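Local structure of avidin-related protein 4/5 (Gallus gallus, 2OF8) at residues G31-A36 with N116-L121. The protein is an avidin relative that probably binds biotin with high affinity as a tetramer, here holding a biotin p-nitroanilide. The protein carries 2 engineered substitutions. Residues are numbered along the deposited sequence; the frame is centred on the assembly and turned at random.
Sequences GTYLTA and NNFTRL. With BNI (5-(2-oxo-hexahydro-thieno[3,4-D]imidazol-6-yl)-pentanoic acid (4-nitro-phenyl)-amide), chain C.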
loop_
_atom_site.group_PDB
_atom_site.type_symbol
_atom_site.label_atom_id
_atom_site.label_comp_id
_atom_site.label_asym_id
_atom_site.label_seq_id
_atom_site.Cartn_x
_atom_site.Cartn_y
_atom_site.Cartn_z
ATOM N N GLY A 31 4.428 -22.616 -8.537
ATOM C CA GLY A 31 3.813 -22.323 -9.804
ATOM C C GLY A 31 4.703 -21.457 -10.652
ATOM O O GLY A 31 5.871 -21.240 -10.352
ATOM N N THR A 32 4.131 -20.962 -11.739
ATOM C CA THR A 32 4.814 -20.037 -12.621
ATOM C C THR A 32 3.909 -18.863 -12.926
ATOM O O THR A 32 2.688 -18.942 -12.823
ATOM C CB THR A 32 5.215 -20.713 -13.940
ATOM O OG1 THR A 32 4.038 -21.153 -14.622
ATOM C CG2 THR A 32 6.061 -21.969 -13.703
ATOM N N TYR A 33 4.541 -17.771 -13.321
ATOM C CA TYR A 33 3.857 -16.513 -13.563
ATOM C C TYR A 33 4.433 -15.912 -14.836
ATOM O O TYR A 33 5.640 -15.712 -14.931
ATOM C CB TYR A 33 4.066 -15.558 -12.377
ATOM C CG TYR A 33 3.026 -14.466 -12.266
ATOM C CD1 TYR A 33 3.046 -13.360 -13.109
ATOM C CD2 TYR A 33 2.025 -14.530 -11.312
ATOM C CE1 TYR A 33 2.083 -12.355 -13.002
ATOM C CE2 TYR A 33 1.064 -13.536 -11.197
ATOM C CZ TYR A 33 1.088 -12.456 -12.040
ATOM O OH TYR A 33 0.122 -11.490 -11.895
ATOM N N LEU A 34 3.568 -15.628 -15.805
ATOM C CA LEU A 34 3.933 -14.949 -17.040
ATOM C C LEU A 34 3.257 -13.582 -17.011
ATOM O O LEU A 34 2.053 -13.466 -17.245
ATOM C CB LEU A 34 3.502 -15.751 -18.268
ATOM C CG LEU A 34 4.031 -15.194 -19.594
ATOM C CD1 LEU A 34 5.540 -15.205 -19.651
ATOM C CD2 LEU A 34 3.455 -15.990 -20.763
ATOM N N THR A 35 4.015 -12.558 -16.647
ATOM C CA THR A 35 3.457 -11.220 -16.606
ATOM C C THR A 35 3.269 -10.658 -18.010
ATOM O O THR A 35 4.106 -10.854 -18.886
ATOM C CB THR A 35 4.291 -10.270 -15.732
ATOM O OG1 THR A 35 3.640 -8.988 -15.713
ATOM C CG2 THR A 35 5.733 -10.062 -16.247
ATOM N N ALA A 36 2.160 -9.952 -18.210
ATOM C CA ALA A 36 1.902 -9.274 -19.478
ATOM C C ALA A 36 2.690 -7.974 -19.597
ATOM O O ALA A 36 2.885 -7.483 -20.711
ATOM C CB ALA A 36 0.412 -8.997 -19.641
ATOM N N ASN A 116 -4.840 -6.824 -8.364
ATOM C CA ASN A 116 -5.174 -7.655 -9.514
ATOM C C ASN A 116 -6.329 -8.562 -9.151
ATOM O O ASN A 116 -6.382 -9.101 -8.051
ATOM C CB ASN A 116 -4.006 -8.554 -9.960
ATOM C CG ASN A 116 -2.997 -7.861 -10.859
ATOM O OD1 ASN A 116 -1.804 -7.868 -10.562
ATOM N ND2 ASN A 116 -3.453 -7.326 -11.995
ATOM N N ASN A 117 -7.223 -8.756 -10.110
ATOM C CA ASN A 117 -8.307 -9.709 -10.001
ATOM C C ASN A 117 -8.015 -10.843 -10.972
ATOM O O ASN A 117 -7.708 -10.583 -12.132
ATOM C CB ASN A 117 -9.617 -8.990 -10.334
ATOM C CG ASN A 117 -9.839 -7.753 -9.462
ATOM O OD1 ASN A 117 -9.640 -7.813 -8.262
ATOM N ND2 ASN A 117 -10.232 -6.632 -10.072
ATOM N N PHE A 118 -8.079 -12.084 -10.489
ATOM C CA PHE A 118 -7.803 -13.261 -11.310
ATOM C C PHE A 118 -9.063 -14.111 -11.454
ATOM O O PHE A 118 -9.814 -14.304 -10.493
ATOM C CB PHE A 118 -6.726 -14.172 -10.703
ATOM C CG PHE A 118 -5.346 -13.566 -10.574
ATOM C CD1 PHE A 118 -4.316 -13.961 -11.419
ATOM C CD2 PHE A 118 -5.051 -12.672 -9.555
ATOM C CE1 PHE A 118 -3.036 -13.454 -11.267
ATOM C CE2 PHE A 118 -3.767 -12.159 -9.403
ATOM C CZ PHE A 118 -2.764 -12.547 -10.260
ATOM N N THR A 119 -9.257 -14.650 -12.655
ATOM C CA THR A 119 -10.277 -15.666 -12.899
ATOM C C THR A 119 -9.640 -16.844 -13.629
ATOM O O THR A 119 -8.563 -16.728 -14.203
ATOM C CB THR A 119 -11.454 -15.099 -13.714
ATOM O OG1 THR A 119 -10.966 -14.467 -14.896
ATOM C CG2 THR A 119 -12.177 -13.993 -12.949
ATOM N N ARG A 120 -10.310 -17.988 -13.593
ATOM C CA ARG A 120 -9.742 -19.207 -14.155
ATOM C C ARG A 120 -9.678 -19.130 -15.671
ATOM O O ARG A 120 -10.549 -18.559 -16.324
ATOM C CB ARG A 120 -10.539 -20.438 -13.711
ATOM C CG ARG A 120 -10.268 -20.871 -12.269
ATOM C CD ARG A 120 -10.719 -22.297 -12.001
ATOM N NE ARG A 120 -10.547 -22.759 -10.624
ATOM C CZ ARG A 120 -9.393 -23.139 -10.076
ATOM N NH1 ARG A 120 -9.367 -23.569 -8.825
ATOM N NH2 ARG A 120 -8.257 -23.072 -10.754
ATOM N N LEU A 121 -8.623 -19.690 -16.236
ATOM C CA LEU A 121 -8.467 -19.641 -17.685
ATOM C C LEU A 121 -9.604 -20.386 -18.382
ATOM O O LEU A 121 -10.227 -19.859 -19.313
ATOM C CB LEU A 121 -7.103 -20.183 -18.105
ATOM C CG LEU A 121 -6.869 -20.282 -19.612
ATOM C CD1 LEU A 121 -7.054 -18.926 -20.283
ATOM C CD2 LEU A 121 -5.488 -20.850 -19.898
HETATM C C1 BNI C . 9.120 -5.618 -13.236
HETATM C C10 BNI C . 8.939 -7.136 -13.106
HETATM C C9 BNI C . 7.544 -7.596 -13.513
HETATM C C8 BNI C . 6.474 -7.026 -12.594
HETATM C C7 BNI C . 5.083 -7.262 -13.143
HETATM C C2 BNI C . 3.988 -6.655 -12.189
HETATM C C6 BNI C . 2.292 -6.637 -10.304
HETATM C C4 BNI C . 2.563 -6.570 -12.811
HETATM C C5 BNI C . 1.561 -6.491 -11.644
HETATM C C3 BNI C . 1.035 -8.280 -12.999
HETATM O O2 BNI C . 8.662 -4.997 -14.190
HETATM O O3 BNI C . 0.425 -9.288 -13.442
HETATM N N1 BNI C . 0.670 -7.591 -11.918
HETATM N N2 BNI C . 2.133 -7.754 -13.530
HETATM S S1 BNI C . 3.740 -7.670 -10.688
HETATM N N17 BNI C . 9.731 -4.948 -12.257
HETATM C C18 BNI C . 10.066 -3.625 -12.122
HETATM C C20 BNI C . 11.366 -3.242 -11.673
HETATM C C21 BNI C . 11.690 -1.847 -11.533
HETATM C C22 BNI C . 10.699 -0.828 -11.862
HETATM C C23 BNI C . 9.397 -1.214 -12.316
HETATM C C24 BNI C . 9.073 -2.595 -12.453
HETATM N N25 BNI C . 11.070 0.631 -11.715
HETATM O O26 BNI C . 12.153 0.961 -11.328
HETATM O O27 BNI C . 10.290 1.500 -11.974
#
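Y33 and F118 meet across the inside of the barrel, at the floor of the biotin pocket. Their CA atoms, the nearest across the two segments, are 12.3 Å apart, so only the side-chain ends meet. Y33 OH lies 3.5 Å from F118 CZ, close to the plane of the phenyl ring and at its edge. Y33 CE2 is 4.1 Å from the same F118 CZ. The two side chains approach edge to edge and at a slant, without stacking. Y33 points into the barrel, and with CG anti to its own N (chi1 -158°) its ring carries the hydroxyl to the ureido oxygen of BNI. Y33 OH donates to BNI O3 at 2.7 Å, and O3 lies in the plane of the tyrosine ring. The ureido nitrogens are bound from both segments. BNI N2 gives a nearly straight bond (173°) to T35 OG1. BNI N1 gives a slightly more bent one to N116 OD1, at 2.8 Å. N116 ND2 is held in turn by N13 OD1, which helps fix the amide with its oxygen toward the ligand. A phenylalanine in place of Y33 would probably leave O3 without this donor and weaken the hold on the ureido group. All three residues that touch across the segments are buried. The tight part is this ring pair with the ureido head. The looser part lies outward, where L34, A36 and L121 are exposed and do not meet across the segments. Strands 28-34 and 111-120 are not neighbours in the eight-stranded antiparallel avidin barrel. Strands 8-12 and 17-20 come between them, and M18 touches both Y33 and F118. The rings of W68 and F77 meet that of Y33, while L91 and T93 of strand 89-98 pack against F118.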